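Probable endonuclease 4 (Thermotoga maritima, PDB 4HNO) probably cleaves DNA at apurinic or apyrimidinic sites during base excision repair, leaving a 3'-hydroxyl and a 5'-terminal sugar phosphate, with the help of bound metal ions. Local coordinates at residues P21-F35 with E58-H72. Sequence-based numbering, arbitrary orientation.
Sequences PQDTVNIGGNSFQIF and EMKKHGIDWENAFCH. With ZN (zinc ion), chain B.
The Phe-32 ring takes Ala-69 CB over one face, a CH-pi contact 4.1 Å from the ring centroid, and Met-59 SD at its edge, in plane, 3.6 Å from CE2. With chi1 at 60°, Phe-32 CG lies between backbone N and carbonyl carbon, and the ring reaches this Met-aromatic contact from the direction opposite to Met-59. On the His-62 ring, Gln-22 CA covers one face and Lys-61 CG the other; Glu-58 OE1 and a water lie at the edge. That water lies 2.8 Å from His-62 NE2, donates to Glu-58 OE1 and Gln-22 OE1, and accepts from Lys-61 NZ. Pro-21 CG packs against Met-59 SD. Pro-21 and Gln-22 join helix 20-26 to the C-terminal end of helix 49-61, which makes the beta-alpha-beta crossover between parallel strands 31-34 and 69-72 on the helix side of the TIM barrel. Four backbone bonds pair the strands, from Phe-32 N to Asn-68 O through His-72 N to Ile-34 O at 2.8 Å. Gln-33 CD meets the His-72 ring at its edge, amide and ring planes 88° apart; Gln-33 OE1 is hydrogen-bonded to His-218, NE2 to His-10 and Glu-263. His-72 NE2 binds zinc at 2.0 Å, with His-112, Glu-147 and a water.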
ATOM      1  N   PRO A  21      -8.634 -15.080   4.138  1.00 10.88           N
ATOM      2  CA  PRO A  21      -7.824 -16.050   3.393  1.00 11.43           C
ATOM      3  C   PRO A  21      -8.630 -16.839   2.353  1.00 11.80           C
ATOM      4  O   PRO A  21      -8.195 -16.971   1.210  1.00 12.59           O
ATOM      5  CB  PRO A  21      -7.229 -16.927   4.506  1.00 11.82           C
ATOM      6  CG  PRO A  21      -7.133 -15.962   5.675  1.00 11.50           C
ATOM      7  CD  PRO A  21      -8.415 -15.188   5.589  1.00 11.29           C
ATOM      8  N   GLN A  22      -9.795 -17.350   2.735  1.00 12.52           N
ATOM      9  CA  GLN A  22     -10.634 -18.066   1.773  1.00 12.98           C
ATOM     10  C   GLN A  22     -11.103 -17.149   0.645  1.00 13.49           C
ATOM     11  O   GLN A  22     -11.137 -17.543  -0.514  1.00 14.31           O
ATOM     12  CB  GLN A  22     -11.852 -18.671   2.469  1.00 13.88           C
ATOM     13  CG  GLN A  22     -12.815 -19.375   1.528  1.00 16.75           C
ATOM     14  CD  GLN A  22     -12.282 -20.697   1.030  1.00 19.32           C
ATOM     15  OE1 GLN A  22     -12.353 -21.692   1.734  1.00 22.47           O
ATOM     16  NE2 GLN A  22     -11.728 -20.708  -0.173  1.00 22.39           N
ATOM     17  N   ASP A  23     -11.492 -15.927   0.990  1.00 12.86           N
ATOM     18  CA  ASP A  23     -11.954 -14.999  -0.031  1.00 13.46           C
ATOM     19  C   ASP A  23     -10.825 -14.701  -1.030  1.00 13.64           C
ATOM     20  O   ASP A  23     -11.070 -14.585  -2.232  1.00 15.27           O
ATOM     21  CB  ASP A  23     -12.436 -13.691   0.590  1.00 14.18           C
ATOM     22  CG  ASP A  23     -13.704 -13.823   1.410  1.00 16.65           C
ATOM     23  OD1 ASP A  23     -14.419 -14.828   1.286  1.00 17.71           O
ATOM     24  OD2 ASP A  23     -13.990 -12.885   2.190  1.00 19.66           O
ATOM     25  N   THR A  24      -9.596 -14.597  -0.537  1.00 12.78           N
ATOM     26  CA  THR A  24      -8.428 -14.365  -1.370  1.00 12.98           C
ATOM     27  C   THR A  24      -8.232 -15.518  -2.340  1.00 13.57           C
ATOM     28  O   THR A  24      -8.082 -15.323  -3.553  1.00 14.16           O
ATOM     29  CB  THR A  24      -7.195 -14.169  -0.476  1.00 13.02           C
ATOM     30  OG1 THR A  24      -7.320 -12.933   0.232  1.00 12.70           O
ATOM     31  CG2 THR A  24      -5.926 -14.147  -1.252  1.00 13.17           C
ATOM     32  N   VAL A  25      -8.250 -16.736  -1.817  1.00 13.17           N
ATOM     33  CA  VAL A  25      -8.098 -17.898  -2.674  1.00 15.10           C
ATOM     34  C   VAL A  25      -9.220 -17.928  -3.721  1.00 15.90           C
ATOM     35  O   VAL A  25      -8.993 -18.241  -4.897  1.00 16.61           O
ATOM     36  CB  VAL A  25      -8.097 -19.183  -1.819  1.00 16.51           C
ATOM     37  CG1 VAL A  25      -8.238 -20.431  -2.672  1.00 20.01           C
ATOM     38  CG2 VAL A  25      -6.838 -19.240  -0.987  1.00 16.52           C
ATOM     39  N   ASN A  26     -10.435 -17.583  -3.301  1.00 15.31           N
ATOM     40  CA  ASN A  26     -11.594 -17.630  -4.194  1.00 17.66           C
ATOM     41  C   ASN A  26     -11.534 -16.645  -5.345  1.00 17.37           C
ATOM     42  O   ASN A  26     -12.150 -16.887  -6.371  1.00 20.98           O
ATOM     43  CB  ASN A  26     -12.904 -17.429  -3.427  1.00 19.65           C
ATOM     44  CG  ASN A  26     -13.303 -18.650  -2.621  1.00 23.46           C
ATOM     45  OD1 ASN A  26     -12.761 -19.741  -2.813  1.00 26.50           O
ATOM     46  ND2 ASN A  26     -14.268 -18.477  -1.724  1.00 24.04           N
ATOM     47  N   ILE A  27     -10.814 -15.542  -5.184  1.00 15.52           N
ATOM     48  CA  ILE A  27     -10.635 -14.621  -6.310  1.00 15.81           C
ATOM     49  C   ILE A  27      -9.391 -14.928  -7.133  1.00 15.38           C
ATOM     50  O   ILE A  27      -9.111 -14.210  -8.089  1.00 16.81           O
ATOM     51  CB  ILE A  27     -10.646 -13.126  -5.900  1.00 15.81           C
ATOM     52  CG1 ILE A  27      -9.419 -12.721  -5.077  1.00 15.70           C
ATOM     53  CG2 ILE A  27     -11.952 -12.786  -5.206  1.00 16.89           C
ATOM     54  CD1 ILE A  27      -9.273 -11.206  -4.925  1.00 15.73           C
ATOM     55  N   GLY A  28      -8.659 -15.988  -6.783  1.00 15.71           N
ATOM     56  CA  GLY A  28      -7.462 -16.361  -7.513  1.00 16.32           C
ATOM     57  C   GLY A  28      -6.193 -15.714  -6.997  1.00 14.98           C
ATOM     58  O   GLY A  28      -5.188 -15.672  -7.703  1.00 16.80           O
ATOM     59  N   GLY A  29      -6.235 -15.215  -5.763  1.00 14.83           N
ATOM     60  CA  GLY A  29      -5.090 -14.531  -5.189  1.00 14.07           C
ATOM     61  C   GLY A  29      -4.298 -15.377  -4.214  1.00 13.76           C
ATOM     62  O   GLY A  29      -4.752 -16.432  -3.755  1.00 14.89           O
ATOM     63  N   ASN A  30      -3.117 -14.860  -3.867  1.00 13.64           N
ATOM     64  CA  ASN A  30      -2.241 -15.467  -2.867  1.00 13.37           C
ATOM     65  C   ASN A  30      -1.640 -14.394  -1.961  1.00 13.01           C
ATOM     66  O   ASN A  30      -0.693 -14.672  -1.231  1.00 13.97           O
ATOM     67  CB  ASN A  30      -1.147 -16.314  -3.536  1.00 14.00           C
ATOM     68  CG  ASN A  30      -0.269 -15.497  -4.458  1.00 13.90           C
ATOM     69  OD1 ASN A  30      -0.250 -14.275  -4.400  1.00 13.72           O
ATOM     70  ND2 ASN A  30       0.453 -16.174  -5.319  1.00 16.95           N
ATOM     71  N   SER A  31      -2.240 -13.199  -2.002  1.00 11.93           N
ATOM     72  CA  SER A  31      -1.801 -12.031  -1.256  1.00 11.34           C
ATOM     73  C   SER A  31      -3.053 -11.215  -0.949  1.00 10.95           C
ATOM     74  O   SER A  31      -4.068 -11.365  -1.626  1.00 11.32           O
ATOM     75  CB  SER A  31      -0.886 -11.178  -2.145  1.00 11.64           C
ATOM     76  OG  SER A  31       0.218 -11.919  -2.648  1.00 12.83           O
ATOM     77  N   PHE A  32      -2.995 -10.315   0.030  1.00 10.30           N
ATOM     78  CA  PHE A  32      -4.125  -9.429   0.269  1.00  9.97           C
ATOM     79  C   PHE A  32      -3.718  -8.224   1.080  1.00  9.42           C
ATOM     80  O   PHE A  32      -2.680  -8.238   1.762  1.00  9.72           O
ATOM     81  CB  PHE A  32      -5.300 -10.140   0.986  1.00 10.44           C
ATOM     82  CG  PHE A  32      -4.969 -10.711   2.347  1.00 10.19           C
ATOM     83  CD1 PHE A  32      -4.934  -9.907   3.465  1.00 10.49           C
ATOM     84  CD2 PHE A  32      -4.764 -12.068   2.503  1.00 10.85           C
ATOM     85  CE1 PHE A  32      -4.670 -10.449   4.712  1.00 11.16           C
ATOM     86  CE2 PHE A  32      -4.501 -12.610   3.740  1.00 11.67           C
ATOM     87  CZ  PHE A  32      -4.462 -11.806   4.843  1.00 11.44           C
ATOM     88  N   GLN A  33      -4.571  -7.208   1.014  1.00  9.10           N
ATOM     89  CA  GLN A  33      -4.520  -6.064   1.918  1.00  8.87           C
ATOM     90  C   GLN A  33      -5.882  -5.928   2.583  1.00  9.12           C
ATOM     91  O   GLN A  33      -6.900  -6.193   1.955  1.00 10.03           O
ATOM     92  CB  GLN A  33      -4.157  -4.796   1.143  1.00  9.03           C
ATOM     93  CG  GLN A  33      -4.107  -3.529   1.987  1.00  9.08           C
ATOM     94  CD  GLN A  33      -3.649  -2.371   1.135  1.00  9.07           C
ATOM     95  OE1 GLN A  33      -2.476  -2.014   1.128  1.00 10.14           O
ATOM     96  NE2 GLN A  33      -4.590  -1.811   0.399  1.00  9.24           N
ATOM     97  N   ILE A  34      -5.873  -5.509   3.842  1.00  8.60           N
ATOM     98  CA  ILE A  34      -7.092  -5.264   4.604  1.00  9.07           C
ATOM     99  C   ILE A  34      -6.931  -3.991   5.403  1.00  8.59           C
ATOM    100  O   ILE A  34      -5.831  -3.597   5.763  1.00  9.67           O
ATOM    101  CB  ILE A  34      -7.402  -6.423   5.573  1.00  9.42           C
ATOM    102  CG1 ILE A  34      -6.163  -6.848   6.363  1.00 10.24           C
ATOM    103  CG2 ILE A  34      -7.948  -7.619   4.800  1.00 10.74           C
ATOM    104  CD1 ILE A  34      -6.459  -7.710   7.604  1.00 12.37           C
ATOM    105  N   PHE A  35      -8.046  -3.355   5.748  1.00  8.93           N
ATOM    106  CA  PHE A  35      -8.034  -2.363   6.823  1.00  8.82           C
ATOM    107  C   PHE A  35      -7.923  -3.101   8.171  1.00  8.83           C
ATOM    108  O   PHE A  35      -8.286  -4.259   8.279  1.00 10.33           O
ATOM    109  CB  PHE A  35      -9.283  -1.484   6.786  1.00  9.94           C
ATOM    110  CG  PHE A  35      -9.306  -0.498   5.636  1.00 11.26           C
ATOM    111  CD1 PHE A  35     -10.350  -0.501   4.740  1.00 13.33           C
ATOM    112  CD2 PHE A  35      -8.310   0.452   5.478  1.00 13.04           C
ATOM    113  CE1 PHE A  35     -10.385   0.429   3.697  1.00 15.40           C
ATOM    114  CE2 PHE A  35      -8.335   1.359   4.440  1.00 15.30           C
ATOM    115  CZ  PHE A  35      -9.370   1.349   3.548  1.00 16.11           C
ATOM    116  N   GLU A  58      -7.033 -19.796   9.605  1.00  9.89           N
ATOM    117  CA  GLU A  58      -7.389 -19.735   8.199  1.00  9.95           C
ATOM    118  C   GLU A  58      -6.197 -19.396   7.310  1.00  9.90           C
ATOM    119  O   GLU A  58      -6.083 -19.893   6.203  1.00 10.85           O
ATOM    120  CB  GLU A  58      -8.544 -18.772   8.012  1.00 10.38           C
ATOM    121  CG  GLU A  58      -9.856 -19.301   8.559  1.00 11.70           C
ATOM    122  CD  GLU A  58     -10.438 -20.432   7.725  1.00 13.48           C
ATOM    123  OE1 GLU A  58     -10.385 -20.359   6.484  1.00 14.46           O
ATOM    124  OE2 GLU A  58     -10.947 -21.402   8.310  1.00 19.72           O
ATOM    125  N   MET A  59      -5.305 -18.528   7.799  1.00  9.80           N
ATOM    126  CA  MET A  59      -4.069 -18.253   7.090  1.00 10.11           C
ATOM    127  C   MET A  59      -3.276 -19.536   6.886  1.00 10.32           C
ATOM    128  O   MET A  59      -2.714 -19.781   5.811  1.00 11.13           O
ATOM    129  CB  MET A  59      -3.223 -17.234   7.851  1.00 10.36           C
ATOM    130  CG  MET A  59      -3.761 -15.826   7.789  1.00 10.15           C
ATOM    131  SD  MET A  59      -3.505 -15.029   6.189  1.00 10.63           S
ATOM    132  CE  MET A  59      -1.753 -14.693   6.265  1.00 11.93           C
ATOM    133  N   LYS A  60      -3.212 -20.351   7.925  1.00 10.14           N
ATOM    134  CA  LYS A  60      -2.480 -21.603   7.844  1.00 10.58           C
ATOM    135  C   LYS A  60      -3.184 -22.567   6.883  1.00 11.11           C
ATOM    136  O   LYS A  60      -2.553 -23.157   6.007  1.00 11.99           O
ATOM    137  CB  LYS A  60      -2.336 -22.230   9.232  1.00 10.27           C
ATOM    138  CG  LYS A  60      -1.437 -23.443   9.242  1.00 10.53           C
ATOM    139  CD  LYS A  60      -1.400 -24.086  10.615  1.00 10.97           C
ATOM    140  CE  LYS A  60      -0.549 -25.339  10.678  1.00 12.57           C
ATOM    141  NZ  LYS A  60       0.882 -25.060  10.505  1.00 14.24           N
ATOM    142  N   LYS A  61      -4.496 -22.707   7.037  1.00 10.67           N
ATOM    143  CA  LYS A  61      -5.260 -23.624   6.204  1.00 11.52           C
ATOM    144  C   LYS A  61      -5.049 -23.332   4.728  1.00 12.16           C
ATOM    145  O   LYS A  61      -4.874 -24.242   3.923  1.00 13.58           O
ATOM    146  CB  LYS A  61      -6.747 -23.514   6.537  1.00 12.02           C
ATOM    147  CG  LYS A  61      -7.636 -24.320   5.633  1.00 13.07           C
ATOM    148  CD  LYS A  61      -9.105 -24.175   5.969  1.00 13.99           C
ATOM    149  CE  LYS A  61      -9.977 -24.929   4.985  1.00 15.72           C
ATOM    150  NZ  LYS A  61     -11.421 -24.713   5.269  1.00 18.89           N
ATOM    151  N   HIS A  62      -5.082 -22.053   4.369  1.00 11.87           N
ATOM    152  CA  HIS A  62      -5.006 -21.646   2.975  1.00 12.94           C
ATOM    153  C   HIS A  62      -3.593 -21.378   2.507  1.00 13.36           C
ATOM    154  O   HIS A  62      -3.390 -21.006   1.355  1.00 15.40           O
ATOM    155  CB  HIS A  62      -5.934 -20.470   2.729  1.00 13.31           C
ATOM    156  CG  HIS A  62      -7.361 -20.891   2.760  1.00 13.03           C
ATOM    157  ND1 HIS A  62      -7.924 -21.645   1.753  1.00 15.55           N
ATOM    158  CD2 HIS A  62      -8.312 -20.752   3.711  1.00 13.94           C
ATOM    159  CE1 HIS A  62      -9.177 -21.917   2.065  1.00 17.36           C
ATOM    160  NE2 HIS A  62      -9.438 -21.392   3.249  1.00 15.56           N
ATOM    161  N   GLY A  63      -2.612 -21.586   3.374  1.00 12.71           N
ATOM    162  CA  GLY A  63      -1.228 -21.510   2.974  1.00 14.20           C
ATOM    163  C   GLY A  63      -0.784 -20.128   2.543  1.00 13.34           C
ATOM    164  O   GLY A  63       0.115 -20.009   1.724  1.00 14.93           O
ATOM    165  N   ILE A  64      -1.392 -19.085   3.097  1.00 12.65           N
ATOM    166  CA  ILE A  64      -1.021 -17.735   2.694  1.00 12.54           C
ATOM    167  C   ILE A  64       0.327 -17.351   3.291  1.00 11.86           C
ATOM    168  O   ILE A  64       0.528 -17.452   4.485  1.00 14.74           O
ATOM    169  CB  ILE A  64      -2.062 -16.710   3.152  1.00 13.63           C
ATOM    170  CG1 ILE A  64      -3.465 -17.106   2.713  1.00 16.80           C
ATOM    171  CG2 ILE A  64      -1.699 -15.323   2.650  1.00 13.46           C
ATOM    172  CD1 ILE A  64      -3.650 -17.176   1.250  1.00 20.90           C
ATOM    173  N   ASP A  65       1.227 -16.875   2.446  1.00 11.57           N
ATOM    174  CA  ASP A  65       2.534 -16.413   2.867  1.00 11.96           C
ATOM    175  C   ASP A  65       2.355 -15.101   3.649  1.00 10.94           C
ATOM    176  O   ASP A  65       1.770 -14.142   3.140  1.00 11.36           O
ATOM    177  CB  ASP A  65       3.367 -16.200   1.600  1.00 13.33           C
ATOM    178  CG  ASP A  65       4.834 -15.895   1.855  1.00 14.78           C
ATOM    179  OD1 ASP A  65       5.647 -16.157   0.940  1.00 19.64           O
ATOM    180  OD2 ASP A  65       5.191 -15.337   2.909  1.00 15.41           O
ATOM    181  N   TRP A  66       2.843 -15.068   4.880  1.00 11.36           N
ATOM    182  CA  TRP A  66       2.716 -13.869   5.705  1.00 11.12           C
ATOM    183  C   TRP A  66       3.473 -12.656   5.143  1.00 11.51           C
ATOM    184  O   TRP A  66       3.208 -11.538   5.547  1.00 12.06           O
ATOM    185  CB  TRP A  66       3.162 -14.172   7.125  1.00 12.26           C
ATOM    186  CG  TRP A  66       2.179 -15.031   7.860  1.00 11.95           C
ATOM    187  CD1 TRP A  66       2.164 -16.391   7.937  1.00 13.37           C
ATOM    188  CD2 TRP A  66       1.055 -14.581   8.614  1.00 10.74           C
ATOM    189  NE1 TRP A  66       1.097 -16.816   8.689  1.00 13.11           N
ATOM    190  CE2 TRP A  66       0.414 -15.720   9.138  1.00 11.47           C
ATOM    191  CE3 TRP A  66       0.545 -13.321   8.929  1.00 10.90           C
ATOM    192  CZ2 TRP A  66      -0.714 -15.636   9.942  1.00 11.43           C
ATOM    193  CZ3 TRP A  66      -0.576 -13.239   9.730  1.00 10.67           C
ATOM    194  CH2 TRP A  66      -1.180 -14.387  10.242  1.00 10.91           C
ATOM    195  N   GLU A  67       4.391 -12.861   4.196  1.00 10.96           N
ATOM    196  CA  GLU A  67       5.029 -11.723   3.527  1.00 11.75           C
ATOM    197  C   GLU A  67       4.143 -11.097   2.473  1.00 11.10           C
ATOM    198  O   GLU A  67       4.513 -10.103   1.882  1.00 13.34           O
ATOM    199  CB  GLU A  67       6.343 -12.138   2.886  1.00 13.53           C
ATOM    200  CG  GLU A  67       7.429 -12.352   3.892  1.00 14.11           C
ATOM    201  CD  GLU A  67       7.731 -11.096   4.670  1.00 14.51           C
ATOM    202  OE1 GLU A  67       8.066 -10.068   4.035  1.00 15.57           O
ATOM    203  OE2 GLU A  67       7.593 -11.127   5.912  1.00 17.92           O
ATOM    204  N   ASN A  68       2.974 -11.685   2.253  1.00 11.10           N
ATOM    205  CA  ASN A  68       2.048 -11.240   1.230  1.00 10.98           C
ATOM    206  C   ASN A  68       0.742 -10.688   1.806  1.00 10.70           C
ATOM    207  O   ASN A  68      -0.216 -10.517   1.051  1.00 10.84           O
ATOM    208  CB  ASN A  68       1.690 -12.386   0.276  1.00 11.20           C
ATOM    209  CG  ASN A  68       2.896 -12.991  -0.455  1.00 11.52           C
ATOM    210  OD1 ASN A  68       4.061 -12.581  -0.324  1.00 12.84           O
ATOM    211  ND2 ASN A  68       2.592 -14.006  -1.245  1.00 14.13           N
ATOM    212  N   ALA A  69       0.721 -10.419   3.112  1.00 10.06           N
ATOM    213  CA  ALA A  69      -0.469  -9.964   3.808  1.00 10.15           C
ATOM    214  C   ALA A  69      -0.171  -8.604   4.424  1.00  9.13           C
ATOM    215  O   ALA A  69       0.818  -8.444   5.142  1.00 10.11           O
ATOM    216  CB  ALA A  69      -0.869 -10.971   4.888  1.00 11.44           C
ATOM    217  N   PHE A  70      -1.027  -7.634   4.144  1.00  8.87           N
ATOM    218  CA  PHE A  70      -0.763  -6.255   4.499  1.00  8.60           C
ATOM    219  C   PHE A  70      -1.998  -5.613   5.111  1.00  8.33           C
ATOM    220  O   PHE A  70      -3.116  -5.895   4.677  1.00  9.06           O
ATOM    221  CB  PHE A  70      -0.401  -5.440   3.221  1.00  8.88           C
ATOM    222  CG  PHE A  70       0.719  -6.032   2.433  1.00  8.73           C
ATOM    223  CD1 PHE A  70       0.473  -6.994   1.467  1.00 10.16           C
ATOM    224  CD2 PHE A  70       2.037  -5.641   2.654  1.00  9.59           C
ATOM    225  CE1 PHE A  70       1.488  -7.528   0.721  1.00 11.07           C
ATOM    226  CE2 PHE A  70       3.061  -6.176   1.921  1.00 10.27           C
ATOM    227  CZ  PHE A  70       2.775  -7.127   0.944  1.00 11.20           C
ATOM    228  N   CYS A  71      -1.800  -4.683   6.037  1.00  8.79           N
ATOM    229  CA  CYS A  71      -2.859  -3.788   6.445  1.00  8.47           C
ATOM    230  C   CYS A  71      -2.638  -2.416   5.823  1.00  8.18           C
ATOM    231  O   CYS A  71      -1.501  -1.982   5.655  1.00  9.75           O
ATOM    232  CB  CYS A  71      -2.959  -3.621   7.958  0.74  8.72           C
ATOM    233  SG  CYS A  71      -3.855  -4.923   8.827  0.74  9.21           S
ATOM    234  N   HIS A  72      -3.724  -1.743   5.484  1.00  8.53           N
ATOM    235  CA  HIS A  72      -3.715  -0.326   5.105  1.00  8.36           C
ATOM    236  C   HIS A  72      -4.301   0.465   6.263  1.00  8.52           C
ATOM    237  O   HIS A  72      -5.344   0.131   6.787  1.00  9.96           O
ATOM    238  CB  HIS A  72      -4.556  -0.082   3.850  1.00  9.21           C
ATOM    239  CG  HIS A  72      -4.269   1.215   3.146  1.00  9.05           C
ATOM    240  ND1 HIS A  72      -4.426   2.454   3.722  1.00  9.52           N
ATOM    241  CD2 HIS A  72      -3.838   1.447   1.883  1.00  9.29           C
ATOM    242  CE1 HIS A  72      -4.091   3.390   2.837  1.00  9.55           C
ATOM    243  NE2 HIS A  72      -3.734   2.808   1.704  1.00  9.35           N
TER
HETATM  244 ZN    ZN B 301      -3.158   3.835   0.024  0.94  8.66          ZN
HETATM  245  O   HOH W   1     -10.788 -17.949   5.332  0.90 12.85           O
HETATM  246  O   HOH W   2     -11.686 -21.952   4.826  0.76 16.16           O
HETATM  247  O   HOH W   3     -12.460 -24.263   2.436  0.98 35.67           O
HETATM  248  O   HOH W   4       0.466 -16.950  -0.338  0.91 15.10           O
HETATM  249  O   HOH W   5      -3.982   3.291  -1.621  0.88  8.73           O